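Local coordinates for protein inactive glucansucrase (Lactobacillus reuteri, PDB 5JBD) that is an inactive member of glycoside hydrolase family 70, built on a TIM-barrel-type fold and binding a calcium ion, at residues Leu299-Met303 and Tyr304-Gly308; Trp258-Phe261 and Leu262-Gly266; Leu805-Leu808 and Gln809-Pro813; Met330-Glu333 and Lys334-Gln338; Asp376-Glu379 and Asn380-Thr383. One frame throughout, in Å; residues are numbered along the deposited sequence.

Interaction 1: residues Leu299-Met303 and Tyr304-Gly308; sequences LMNDM and YHTKG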
loop_
_atom_site.group_PDB
_atom_site.type_symbol
_atom_site.label_atom_id
_atom_site.label_comp_id
_atom_site.label_asym_id
_atom_site.label_seq_id
_atom_site.Cartn_x
_atom_site.Cartn_y
_atom_site.Cartn_z
ATOM N N LEU A 299 16.597 16.605 -3.558
ATOM C CA LEU A 299 15.913 17.157 -4.740
ATOM C C LEU A 299 15.045 18.337 -4.376
ATOM O O LEU A 299 15.114 19.392 -5.000
ATOM C CB LEU A 299 15.038 16.099 -5.436
ATOM C CG LEU A 299 14.190 16.552 -6.642
ATOM C CD1 LEU A 299 15.082 17.009 -7.789
ATOM C CD2 LEU A 299 13.253 15.457 -7.125
ATOM N N MET A 300 14.195 18.139 -3.379
ATOM C CA MET A 300 13.251 19.177 -2.992
ATOM C C MET A 300 13.965 20.400 -2.400
ATOM O O MET A 300 13.531 21.525 -2.632
ATOM C CB MET A 300 12.165 18.589 -2.088
ATOM C CG MET A 300 11.263 17.628 -2.886
ATOM S SD MET A 300 10.022 16.792 -1.911
ATOM C CE MET A 300 8.998 18.209 -1.548
ATOM N N ASN A 301 15.089 20.191 -1.720
ATOM C CA ASN A 301 15.939 21.316 -1.283
ATOM C C ASN A 301 16.635 22.033 -2.458
ATOM O O ASN A 301 16.725 23.264 -2.475
ATOM C CB ASN A 301 16.977 20.882 -0.233
ATOM C CG ASN A 301 17.721 22.063 0.381
ATOM O OD1 ASN A 301 17.119 23.086 0.716
ATOM N ND2 ASN A 301 19.038 21.935 0.510
ATOM N N ASP A 302 17.128 21.272 -3.423
ATOM C CA ASP A 302 17.698 21.871 -4.647
ATOM C C ASP A 302 16.685 22.726 -5.404
ATOM O O ASP A 302 17.001 23.834 -5.844
ATOM C CB ASP A 302 18.229 20.773 -5.573
ATOM C CG ASP A 302 19.537 20.191 -5.098
ATOM O OD1 ASP A 302 20.106 20.702 -4.100
ATOM O OD2 ASP A 302 19.988 19.206 -5.730
ATOM N N MET A 303 15.473 22.193 -5.547
ATOM C CA MET A 303 14.426 22.842 -6.330
ATOM C C MET A 303 13.815 24.042 -5.606
ATOM O O MET A 303 13.551 25.072 -6.229
ATOM C CB MET A 303 13.314 21.837 -6.680
ATOM C CG MET A 303 13.699 20.759 -7.700
ATOM S SD MET A 303 12.413 19.478 -7.869
ATOM C CE MET A 303 11.162 20.443 -8.719
ATOM N N TYR A 304 13.578 23.902 -4.300
ATOM C CA TYR A 304 12.785 24.866 -3.538
ATOM C C TYR A 304 13.457 25.519 -2.309
ATOM O O TYR A 304 12.826 26.347 -1.658
ATOM C CB TYR A 304 11.491 24.169 -3.081
ATOM C CG TYR A 304 10.694 23.487 -4.196
ATOM C CD1 TYR A 304 10.193 24.219 -5.276
ATOM C CD2 TYR A 304 10.398 22.112 -4.145
ATOM C CE1 TYR A 304 9.447 23.593 -6.285
ATOM C CE2 TYR A 304 9.658 21.485 -5.147
ATOM C CZ TYR A 304 9.180 22.225 -6.209
ATOM O OH TYR A 304 8.424 21.597 -7.193
ATOM N N HIS A 305 14.676 25.118 -1.951
ATOM C CA HIS A 305 15.427 25.734 -0.850
ATOM C C HIS A 305 14.668 25.647 0.486
ATOM O O HIS A 305 14.292 26.646 1.111
ATOM C CB HIS A 305 15.812 27.153 -1.218
ATOM C CG HIS A 305 16.424 27.259 -2.567
ATOM N ND1 HIS A 305 17.680 26.772 -2.849
ATOM C CD2 HIS A 305 15.939 27.759 -3.727
ATOM C CE1 HIS A 305 17.960 27.002 -4.119
ATOM N NE2 HIS A 305 16.920 27.598 -4.674
ATOM N N THR A 306 14.468 24.405 0.888
ATOM C CA THR A 306 13.651 24.047 2.035
ATOM C C THR A 306 14.460 24.038 3.336
ATOM O O THR A 306 13.961 24.465 4.367
ATOM C CB THR A 306 13.037 22.655 1.838
ATOM O OG1 THR A 306 14.067 21.739 1.471
ATOM C CG2 THR A 306 11.992 22.685 0.740
ATOM N N LYS A 307 15.686 23.524 3.279
ATOM C CA LYS A 307 16.523 23.411 4.458
ATOM C C LYS A 307 16.893 24.813 4.965
ATOM O O LYS A 307 17.355 25.656 4.188
ATOM C CB LYS A 307 17.767 22.585 4.133
ATOM C CG LYS A 307 18.559 22.139 5.355
ATOM C CD LYS A 307 19.646 21.140 4.962
ATOM C CE LYS A 307 20.434 20.663 6.171
ATOM N NZ LYS A 307 21.458 19.658 5.811
ATOM N N GLY A 308 16.637 25.072 6.247
ATOM C CA GLY A 308 16.900 26.386 6.840
ATOM C C GLY A 308 15.906 27.503 6.533
ATOM O O GLY A 308 16.125 28.645 6.960
HETATM O O HOH W 1 18.006 25.548 1.398
HETATM O O HOH W 2 19.279 24.682 -1.998
#

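Interaction 2: residues Trp258-Phe261 and Leu262-Gly266; sequences WEYF and LLNYG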
loop_
_atom_site.group_PDB
_atom_site.type_symbol
_atom_site.label_atom_id
_atom_site.label_comp_id
_atom_site.label_asym_id
_atom_site.label_seq_id
_atom_site.Cartn_x
_atom_site.Cartn_y
_atom_site.Cartn_z
ATOM N N TRP A 258 10.964 10.566 -11.389
ATOM C CA TRP A 258 9.547 10.387 -11.048
ATOM C C TRP A 258 9.038 11.493 -10.120
ATOM O O TRP A 258 7.945 12.038 -10.311
ATOM C CB TRP A 258 9.356 9.022 -10.376
ATOM C CG TRP A 258 7.940 8.521 -10.267
ATOM C CD1 TRP A 258 6.871 8.868 -11.040
ATOM C CD2 TRP A 258 7.466 7.513 -9.366
ATOM N NE1 TRP A 258 5.761 8.159 -10.660
ATOM C CE2 TRP A 258 6.103 7.316 -9.640
ATOM C CE3 TRP A 258 8.063 6.770 -8.350
ATOM C CZ2 TRP A 258 5.317 6.409 -8.922
ATOM C CZ3 TRP A 258 7.292 5.856 -7.650
ATOM C CH2 TRP A 258 5.935 5.678 -7.943
ATOM N N GLU A 259 9.845 11.820 -9.115
ATOM C CA GLU A 259 9.522 12.915 -8.192
ATOM C C GLU A 259 9.424 14.252 -8.918
ATOM O O GLU A 259 8.464 15.001 -8.714
ATOM C CB GLU A 259 10.554 12.969 -7.067
ATOM C CG GLU A 259 10.471 11.768 -6.121
ATOM C CD GLU A 259 11.774 11.439 -5.419
ATOM O OE1 GLU A 259 12.655 12.320 -5.343
ATOM O OE2 GLU A 259 11.932 10.279 -4.966
ATOM N N TYR A 260 10.380 14.511 -9.817
ATOM C CA TYR A 260 10.378 15.734 -10.606
ATOM C C TYR A 260 9.102 15.824 -11.466
ATOM O O TYR A 260 8.487 16.890 -11.572
ATOM C CB TYR A 260 11.649 15.839 -11.474
ATOM C CG TYR A 260 11.681 17.085 -12.333
ATOM C CD1 TYR A 260 12.041 18.324 -11.800
ATOM C CD2 TYR A 260 11.295 17.035 -13.671
ATOM C CE1 TYR A 260 12.031 19.471 -12.580
ATOM C CE2 TYR A 260 11.292 18.171 -14.463
ATOM C CZ TYR A 260 11.657 19.377 -13.923
ATOM O OH TYR A 260 11.642 20.488 -14.734
ATOM N N PHE A 261 8.701 14.697 -12.048
ATOM C CA PHE A 261 7.476 14.610 -12.860
ATOM C C PHE A 261 6.233 14.972 -12.057
ATOM O O PHE A 261 5.437 15.825 -12.457
ATOM C CB PHE A 261 7.355 13.186 -13.424
ATOM C CG PHE A 261 6.082 12.906 -14.182
ATOM C CD1 PHE A 261 5.931 13.319 -15.499
ATOM C CD2 PHE A 261 5.059 12.162 -13.594
ATOM C CE1 PHE A 261 4.769 13.029 -16.211
ATOM C CE2 PHE A 261 3.903 11.863 -14.302
ATOM C CZ PHE A 261 3.753 12.306 -15.610
ATOM N N LEU A 262 6.086 14.342 -10.901
ATOM C CA LEU A 262 4.918 14.584 -10.047
ATOM C C LEU A 262 4.875 16.024 -9.517
ATOM O O LEU A 262 3.804 16.626 -9.459
ATOM C CB LEU A 262 4.865 13.569 -8.913
ATOM C CG LEU A 262 4.618 12.122 -9.368
ATOM C CD1 LEU A 262 4.880 11.181 -8.221
ATOM C CD2 LEU A 262 3.210 11.923 -9.930
ATOM N N LEU A 263 6.042 16.589 -9.211
ATOM C CA LEU A 263 6.139 17.965 -8.712
ATOM C C LEU A 263 5.891 19.024 -9.787
ATOM O O LEU A 263 5.758 20.207 -9.452
ATOM C CB LEU A 263 7.506 18.216 -8.043
ATOM C CG LEU A 263 7.818 17.474 -6.732
ATOM C CD1 LEU A 263 9.318 17.492 -6.441
ATOM C CD2 LEU A 263 7.055 18.040 -5.538
ATOM N N ASN A 264 5.833 18.603 -11.059
ATOM C CA ASN A 264 5.521 19.467 -12.188
ATOM C C ASN A 264 4.465 18.850 -13.135
ATOM O O ASN A 264 4.435 19.180 -14.324
ATOM C CB ASN A 264 6.823 19.744 -12.956
ATOM C CG ASN A 264 7.795 20.568 -12.146
ATOM O OD1 ASN A 264 7.649 21.775 -12.047
ATOM N ND2 ASN A 264 8.763 19.916 -11.539
ATOM N N TYR A 265 3.588 18.001 -12.591
ATOM C CA TYR A 265 2.690 17.141 -13.394
ATOM C C TYR A 265 1.926 17.861 -14.516
ATOM O O TYR A 265 2.057 17.508 -15.706
ATOM C CB TYR A 265 1.718 16.369 -12.486
ATOM C CG TYR A 265 0.752 15.498 -13.260
ATOM C CD1 TYR A 265 1.194 14.341 -13.895
ATOM C CD2 TYR A 265 -0.586 15.850 -13.393
ATOM C CE1 TYR A 265 0.334 13.551 -14.638
ATOM C CE2 TYR A 265 -1.469 15.047 -14.110
ATOM C CZ TYR A 265 -0.998 13.898 -14.726
ATOM O OH TYR A 265 -1.836 13.117 -15.479
ATOM N N GLY A 266 1.118 18.849 -14.155
ATOM C CA GLY A 266 0.295 19.551 -15.142
ATOM C C GLY A 266 1.124 20.234 -16.236
ATOM O O GLY A 266 0.813 20.120 -17.433
#

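Interaction 3: residues Leu805-Leu808 and Gln809-Pro813; sequences LAEL and QKNYP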
loop_
_atom_site.group_PDB
_atom_site.type_symbol
_atom_site.label_atom_id
_atom_site.label_comp_id
_atom_site.label_asym_id
_atom_site.label_seq_id
_atom_site.Cartn_x
_atom_site.Cartn_y
_atom_site.Cartn_z
ATOM N N LEU A 805 16.182 13.407 -16.712
ATOM C CA LEU A 805 17.501 13.235 -16.091
ATOM C C LEU A 805 18.572 14.219 -16.589
ATOM O O LEU A 805 19.355 14.735 -15.777
ATOM C CB LEU A 805 17.983 11.785 -16.217
ATOM C CG LEU A 805 17.189 10.787 -15.347
ATOM C CD1 LEU A 805 17.615 9.360 -15.660
ATOM C CD2 LEU A 805 17.355 11.071 -13.857
ATOM N N ALA A 806 18.615 14.466 -17.905
ATOM C CA ALA A 806 19.619 15.369 -18.472
ATOM C C ALA A 806 19.419 16.794 -17.969
ATOM O O ALA A 806 20.383 17.466 -17.613
ATOM C CB ALA A 806 19.595 15.328 -19.993
ATOM N N GLU A 807 18.167 17.236 -17.898
ATOM C CA GLU A 807 17.862 18.572 -17.378
ATOM C C GLU A 807 18.105 18.681 -15.844
ATOM O O GLU A 807 18.616 19.704 -15.368
ATOM C CB GLU A 807 16.473 19.046 -17.827
ATOM C CG GLU A 807 16.457 19.709 -19.199
ATOM C CD GLU A 807 17.211 21.019 -19.270
ATOM O OE1 GLU A 807 17.452 21.686 -18.238
ATOM O OE2 GLU A 807 17.558 21.396 -20.385
ATOM N N LEU A 808 17.813 17.613 -15.099
ATOM C CA LEU A 808 18.140 17.556 -13.673
ATOM C C LEU A 808 19.650 17.614 -13.445
ATOM O O LEU A 808 20.104 18.306 -12.538
ATOM C CB LEU A 808 17.563 16.301 -13.012
ATOM C CG LEU A 808 16.038 16.307 -12.807
ATOM C CD1 LEU A 808 15.542 14.916 -12.435
ATOM C CD2 LEU A 808 15.622 17.322 -11.746
ATOM N N GLN A 809 20.424 16.907 -14.268
ATOM C CA GLN A 809 21.877 16.911 -14.123
ATOM C C GLN A 809 22.467 18.280 -14.469
ATOM O O GLN A 809 23.427 18.719 -13.842
ATOM C CB GLN A 809 22.509 15.819 -14.985
ATOM C CG GLN A 809 24.018 15.727 -14.828
ATOM C CD GLN A 809 24.555 14.347 -15.163
ATOM O OE1 GLN A 809 24.170 13.735 -16.176
ATOM N NE2 GLN A 809 25.464 13.849 -14.323
ATOM N N LYS A 810 21.876 18.943 -15.460
ATOM C CA LYS A 810 22.278 20.292 -15.849
ATOM C C LYS A 810 22.017 21.344 -14.757
ATOM O O LYS A 810 22.879 22.171 -14.463
ATOM C CB LYS A 810 21.551 20.691 -17.132
ATOM C CG LYS A 810 22.059 21.983 -17.752
ATOM C CD LYS A 810 23.322 21.738 -18.540
ATOM C CE LYS A 810 24.046 23.026 -18.923
ATOM N NZ LYS A 810 25.227 22.725 -19.780
ATOM N N ASN A 811 20.830 21.296 -14.160
ATOM C CA ASN A 811 20.444 22.284 -13.155
ATOM C C ASN A 811 20.930 21.947 -11.745
ATOM O O ASN A 811 21.269 22.854 -10.995
ATOM C CB ASN A 811 18.929 22.484 -13.174
ATOM C CG ASN A 811 18.473 23.244 -14.395
ATOM O OD1 ASN A 811 18.859 24.384 -14.574
ATOM N ND2 ASN A 811 17.668 22.626 -15.235
ATOM N N TYR A 812 20.966 20.656 -11.398
ATOM C CA TYR A 812 21.279 20.195 -10.036
ATOM C C TYR A 812 22.298 19.059 -10.079
ATOM O O TYR A 812 21.994 17.935 -9.659
ATOM C CB TYR A 812 20.001 19.741 -9.309
ATOM C CG TYR A 812 18.813 20.676 -9.456
ATOM C CD1 TYR A 812 18.872 21.993 -9.018
ATOM C CD2 TYR A 812 17.623 20.239 -10.053
ATOM C CE1 TYR A 812 17.777 22.842 -9.145
ATOM C CE2 TYR A 812 16.526 21.080 -10.183
ATOM C CZ TYR A 812 16.605 22.372 -9.730
ATOM O OH TYR A 812 15.516 23.194 -9.879
ATOM N N PRO A 813 23.531 19.353 -10.546
ATOM C CA PRO A 813 24.530 18.282 -10.730
ATOM C C PRO A 813 24.882 17.504 -9.447
ATOM O O PRO A 813 25.262 16.330 -9.530
ATOM C CB PRO A 813 25.758 19.020 -11.293
ATOM C CG PRO A 813 25.549 20.463 -10.949
ATOM C CD PRO A 813 24.064 20.679 -10.910
#

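Interaction 4: residues Met330-Glu333 and Lys334-Gln338; sequences MLNE and KGNPQ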
loop_
_atom_site.group_PDB
_atom_site.type_symbol
_atom_site.label_atom_id
_atom_site.label_comp_id
_atom_site.label_asym_id
_atom_site.label_seq_id
_atom_site.Cartn_x
_atom_site.Cartn_y
_atom_site.Cartn_z
ATOM N N MET A 330 16.114 8.368 13.265
ATOM C CA MET A 330 16.680 8.485 11.916
ATOM C C MET A 330 16.442 9.862 11.321
ATOM O O MET A 330 17.387 10.513 10.863
ATOM C CB MET A 330 16.074 7.450 10.961
ATOM C CG MET A 330 16.652 7.526 9.554
ATOM S SD MET A 330 15.735 6.578 8.339
ATOM C CE MET A 330 14.153 7.393 8.219
ATOM N N LEU A 331 15.191 10.286 11.330
ATOM C CA LEU A 331 14.825 11.575 10.758
ATOM C C LEU A 331 15.470 12.763 11.500
ATOM O O LEU A 331 15.952 13.699 10.851
ATOM C CB LEU A 331 13.301 11.725 10.653
ATOM C CG LEU A 331 12.680 10.816 9.564
ATOM C CD1 LEU A 331 11.172 10.718 9.751
ATOM C CD2 LEU A 331 13.020 11.287 8.145
ATOM N N ASN A 332 15.506 12.708 12.828
ATOM C CA ASN A 332 16.186 13.756 13.614
ATOM C C ASN A 332 17.671 13.892 13.260
ATOM O O ASN A 332 18.158 15.000 13.042
ATOM C CB ASN A 332 16.013 13.516 15.122
ATOM C CG ASN A 332 14.599 13.772 15.599
ATOM O OD1 ASN A 332 13.891 14.636 15.079
ATOM N ND2 ASN A 332 14.195 13.053 16.629
ATOM N N GLU A 333 18.364 12.761 13.148
ATOM C CA GLU A 333 19.773 12.742 12.722
ATOM C C GLU A 333 19.984 13.352 11.325
ATOM O O GLU A 333 21.023 13.934 11.057
ATOM C CB GLU A 333 20.329 11.303 12.734
ATOM C CG GLU A 333 20.509 10.717 14.132
ATOM C CD GLU A 333 20.900 9.239 14.138
ATOM O OE1 GLU A 333 20.970 8.599 13.058
ATOM O OE2 GLU A 333 21.135 8.702 15.233
ATOM N N LYS A 334 18.986 13.203 10.451
ATOM C CA LYS A 334 19.028 13.721 9.100
ATOM C C LYS A 334 18.526 15.161 8.969
ATOM O O LYS A 334 18.458 15.689 7.867
ATOM C CB LYS A 334 18.210 12.797 8.173
ATOM C CG LYS A 334 18.803 11.411 8.035
ATOM C CD LYS A 334 17.874 10.483 7.250
ATOM C CE LYS A 334 18.490 9.110 7.061
ATOM N NZ LYS A 334 19.710 9.110 6.198
ATOM N N GLY A 335 18.172 15.799 10.078
ATOM C CA GLY A 335 17.606 17.138 10.002
ATOM C C GLY A 335 16.174 17.196 9.499
ATOM O O GLY A 335 15.727 18.255 9.053
ATOM N N ASN A 336 15.457 16.077 9.598
ATOM C CA ASN A 336 14.013 16.009 9.378
ATOM C C ASN A 336 13.572 16.448 7.971
ATOM O O ASN A 336 12.821 17.402 7.819
ATOM C CB ASN A 336 13.281 16.798 10.474
ATOM C CG ASN A 336 13.693 16.366 11.867
ATOM O OD1 ASN A 336 14.470 17.053 12.524
ATOM N ND2 ASN A 336 13.233 15.190 12.297
ATOM N N PRO A 337 14.047 15.746 6.930
ATOM C CA PRO A 337 13.614 16.038 5.560
ATOM C C PRO A 337 12.129 15.706 5.272
ATOM O O PRO A 337 11.533 16.294 4.356
ATOM C CB PRO A 337 14.550 15.184 4.719
ATOM C CG PRO A 337 14.893 14.037 5.597
ATOM C CD PRO A 337 14.993 14.623 6.979
ATOM N N GLN A 338 11.555 14.789 6.045
ATOM C CA GLN A 338 10.104 14.492 6.035
ATOM C C GLN A 338 9.596 14.349 7.464
ATOM O O GLN A 338 10.388 14.137 8.376
ATOM C CB GLN A 338 9.840 13.181 5.298
ATOM C CG GLN A 338 10.313 13.170 3.844
ATOM C CD GLN A 338 11.707 12.612 3.650
ATOM O OE1 GLN A 338 12.154 11.711 4.384
ATOM N NE2 GLN A 338 12.393 13.104 2.608
HETATM O O HOH W 3 14.104 17.335 15.395
#

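Interaction 5: residues Asp376-Glu379 and Asn380-Thr383; sequences DTTE and NEAT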
loop_
_atom_site.group_PDB
_atom_site.type_symbol
_atom_site.label_atom_id
_atom_site.label_comp_id
_atom_site.label_asym_id
_atom_site.label_seq_id
_atom_site.Cartn_x
_atom_site.Cartn_y
_atom_site.Cartn_z
ATOM N N ASP A 376 3.948 20.721 27.767
ATOM C CA ASP A 376 4.733 20.953 26.550
ATOM C C ASP A 376 4.709 22.449 26.280
ATOM O O ASP A 376 3.713 22.961 25.755
ATOM C CB ASP A 376 4.120 20.147 25.401
ATOM C CG ASP A 376 4.863 20.293 24.079
ATOM O OD1 ASP A 376 5.802 21.133 23.950
ATOM O OD2 ASP A 376 4.462 19.556 23.122
ATOM N N THR A 377 5.802 23.130 26.658
ATOM C CA THR A 377 5.857 24.599 26.659
ATOM C C THR A 377 7.076 25.179 25.935
ATOM O O THR A 377 7.454 26.326 26.185
ATOM C CB THR A 377 5.828 25.150 28.108
ATOM O OG1 THR A 377 7.014 24.741 28.801
ATOM C CG2 THR A 377 4.599 24.664 28.848
ATOM N N THR A 378 7.681 24.385 25.052
ATOM C CA THR A 378 8.823 24.779 24.251
ATOM C C THR A 378 8.495 24.510 22.784
ATOM O O THR A 378 7.492 23.865 22.473
ATOM C CB THR A 378 10.074 23.967 24.634
ATOM O OG1 THR A 378 9.769 22.568 24.562
ATOM C CG2 THR A 378 10.556 24.324 26.053
ATOM N N GLU A 379 9.345 25.015 21.893
ATOM C CA GLU A 379 9.211 24.787 20.446
ATOM C C GLU A 379 10.541 24.359 19.840
ATOM O O GLU A 379 11.592 24.537 20.450
ATOM C CB GLU A 379 8.640 26.032 19.758
ATOM C CG GLU A 379 7.129 26.170 19.952
ATOM C CD GLU A 379 6.597 27.493 19.455
ATOM O OE1 GLU A 379 6.692 27.785 18.231
ATOM O OE2 GLU A 379 6.066 28.243 20.296
ATOM N N ASN A 380 10.473 23.749 18.654
ATOM C CA ASN A 380 11.625 23.206 17.948
ATOM C C ASN A 380 12.381 22.105 18.671
ATOM O O ASN A 380 13.551 21.864 18.370
ATOM C CB ASN A 380 12.567 24.342 17.554
ATOM C CG ASN A 380 11.825 25.444 16.838
ATOM O OD1 ASN A 380 11.350 25.241 15.730
ATOM N ND2 ASN A 380 11.658 26.587 17.497
ATOM N N GLU A 381 11.715 21.427 19.599
ATOM C CA GLU A 381 12.311 20.327 20.377
ATOM C C GLU A 381 11.727 18.962 20.024
ATOM O O GLU A 381 12.450 17.966 20.029
ATOM C CB GLU A 381 12.139 20.575 21.888
ATOM C CG GLU A 381 12.885 21.811 22.361
ATOM C CD GLU A 381 12.967 21.944 23.876
ATOM O OE1 GLU A 381 12.143 21.348 24.628
ATOM O OE2 GLU A 381 13.871 22.689 24.310
ATOM N N ALA A 382 10.433 18.907 19.753
ATOM C CA ALA A 382 9.769 17.643 19.463
ATOM C C ALA A 382 10.164 17.160 18.076
ATOM O O ALA A 382 10.532 17.955 17.211
ATOM C CB ALA A 382 8.256 17.812 19.536
ATOM N N THR A 383 10.076 15.854 17.868
ATOM C CA THR A 383 10.251 15.285 16.536
ATOM C C THR A 383 9.091 15.701 15.623
ATOM O O THR A 383 7.932 15.371 15.933
ATOM C CB THR A 383 10.295 13.760 16.622
ATOM O OG1 THR A 383 11.349 13.392 17.509
ATOM C CG2 THR A 383 10.519 13.130 15.239
#

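Interaction 1: residues Leu299-Met303 and Tyr304-Gly308
Asn301, in the last turn of helix 291-304, takes hydrogen bonds on its side-chain OD1 from backbone N-H groups of the chain leaving the helix, a local contact at the C-terminal end of a helix flanking the parallel barrel sheet. The helix still closes in regular fashion: Tyr304 N bonds to Met300 O, and His305 N reaches Asn301 O at 2.8 Å. His305 then takes positive phi (59°) and turns the backbone out of the helix. With CG anti to the backbone N (chi1 -171°), the Asn301 amide swings over the departing loop. Its OD1 takes a fairly straight bond from Lys307 N at 3.0 Å, the N-H arriving from above the amide carbonyl plane, while Thr306 N gives a weak, bent bond to the same OD1. A water also donates to OD1 and to Lys307 O, and a second water donates to Asn301 O and meets His305 ND1. Elsewhere Met303 and Tyr304 run off the backbone together: Met303 CB sits 3.8 Å from the Tyr304 ring centroid, over the face, and the bent end brings CE to 3.7 Å from Tyr304 CZ, with SD oblique in a Met-aromatic contact. The Tyr304 ring also stacks with His316. One good and one weak backbone N-H bond, plus a water, thus converge on Asn301 OD1, which probably fixes the amide's rotation and the loop's course.

Interaction 2: residues Trp258-Phe261 and Leu262-Gly266
Phe261 and Tyr265 both hold CG anti to the backbone N (chi1 175° and 179°), which sends one ring from the end of helix 249-263 and the other from the start of helix 265-269 to the same side. They meet as an offset edge-to-face pair: the edge of Tyr265 is turned toward the face of Phe261, centroids 5.5 Å apart and Tyr265 CD1 3.7 Å from Phe261 CZ. Leu262 puts CD1 over the Trp258 indole face, 4.2 Å from the centroid of the five-membered ring, a CH-pi contact. Trp258 NE1 itself bonds to Arg712 O. Asn264 links the two helices. Its ND2 gives Tyr260 O a straight bond of 3.0 Å, the acceptor in the amide plane, and lies over the Tyr260 face, offset toward its rim, 3.5 Å from CE1, amide and ring planes 43° apart. Asn264 N bonds to Phe261 O at 3.1 Å, from above the carbonyl plane. Tyr713 meets both Trp258 and Phe261, and Phe280 of strand 279-282 packs on Leu262, so this helix lies against the barrel sheet. Helical bonds from Leu262 N and Leu263 N hold the backbone; the Asn264 side chain supplies a donor to Tyr260 O where the helix ends, and the other side chains meet through aromatic and apolar contact.

Interaction 3: residues Leu805-Leu808 and Gln809-Pro813
The Tyr812 ring has Asn811 CB over one face, 3.9 Å above the plane and central, while Leu808 CD2 comes in at the edge, near the ring plane, 3.9 Å from Tyr812 CD2. Asn811 thus covers the ring of its own neighbour, and the Leu808 methyl touches the rim from one turn back. Tyr812 reaches that place with CG beside its own backbone N and anti to the carbonyl carbon (chi1 -45°), just past the end of the short helix. As the first residue to leave helical phi/psi, it still donates its N to Leu808 O at 2.8 Å. Before it, Gln809 N, Lys810 N and Asn811 N bond to Leu805 O, Ala806 O and Glu807 O, the regular i+4 to i pattern. The other flat pair is the Glu807 carboxylate and the Asn811 amide, their planes 37° apart. The Glu807 chain bends at chi2 (-66°), which carries OE1 toward the C-terminal end of the helix, 3.2 Å from Asn811 ND2. The same ND2 makes a weak bond to Glu807 O at 3.1 Å, so that carbonyl receives both the main-chain and the side-chain N-H of Asn811. Glu807, Lys810 and Asn811 lie on the exposed side of helix 805-811, whereas Leu805 and Leu808 are buried. Leu805 packs on Ala253 and Asn257 of helix 249-263, Leu808 on Tyr260 of that helix and on Leu299 of helix 291-304, and Tyr812 on Asp302 and Met303; the short helix therefore spans two helices that flank the barrel.

Interaction 4: residues Met330-Glu333 and Lys334-Gln338
Lys334 leans back across Met330 at a slant at the end of helix 326-333. Its CB lies 3.6 Å from Met330 O, CG and CD stay beside the same oxygen, and CE comes to 3.5 Å from Met330 CG, a tight carbon contact, with Met330 SD a little farther off. The chain is extended as far as CE and then bends at chi4 (-66°), turning NZ toward Asp294, with which it forms a salt bridge, and Gln226, to which it bonds. The backbone beneath closes a Schellman motif: Asn336 N bonds to Leu331 O at 2.7 Å and Gly335 N to Asn332 O at 3.1 Å, Gly335 taking the positive phi that the turn requires. Asn336 also has positive phi, and its side chain returns to the helix. Its ND2 gives Asn332 OD1 a nearly straight bond of 2.9 Å; the acceptor lies in the Asn336 amide plane, but the donor stands above that of Asn332, the two amides being 72° apart. A water lies within bonding distance of both OD1 atoms, and Asn336 OD1 also accepts from Lys639 NZ. Leu331 CD2 meets Pro337 CD, 4.0 Å away, and Gln338 OE1 passes close to the same methyl. Gln338 bonds onward to Asn320, of strand 319-320, and to Leu293 O of helix 291-304, and the turn leads into strand 340-341 of the parallel barrel sheet.

Interaction 5: residues Asp376-Glu379 and Asn380-Thr383
Thr378 OG1 donates to Glu381 OE1 at 2.7 Å, the one side-chain hydrogen bond that crosses this turn. The hydroxyl meets the carboxylate from well above its plane, 65° out of it, and the two side chains cross at about a right angle. Thr378 CB also comes close to Glu381 OE1, 3.3 Å away, and CG2 of the same threonine lies 4.1 Å from Glu381 OE2, so the carboxylate rests against the threonine side chain as well as its hydroxyl. The Thr378 torsion (chi1 54°) places OG1 between the backbone N and the carbonyl carbon, while Glu381 reaches across with its chain extended beyond CG. The residues between them, Glu379 and Asn380, make the bend, Asn380 having positive phi (61°). This is a surface turn in the loop that joins strand 375-376, paired with strand 501-505 in an antiparallel sheet, to strand 385-388 of the parallel barrel sheet. The next shell fixes the apex: Glu379 OE1 accepts a bond from Ala645 N, Asn380 OD1 one from Asn644 ND2, and the Asn380 backbone pairs with that of Ser643. Nearer the start of the loop, Lys457 NZ bonds to Thr378 O and makes a long, weak ion pair with Asp376 OD1. Asp376 OD2 lies close to the like charge of Asp458, which the Lys457 ammonium may partly offset.

From the N terminus the contacts come in series, each a local turn or helix end, and none nests within or crosses another. Interaction 2 ends helix 249-263, interaction 1 ends helix 291-304, interaction 4 closes helix 326-333 and interaction 5 bends the loop before strand 385-388; interaction 3, far along the sequence, returns to the first two. Interactions 1, 2 and 3 touch one another, joining helices 249-263, 291-304 and 805-811; Met303 CE packs on Tyr260 CD1. A probable hydrogen bond between Asn332 ND2 and Thr383 OG1 ties the end of helix 326-333 to the loop of interaction 5. Between the two groups, interactions 1 and 4 come within about 5 Å at their nearest atoms, without touching.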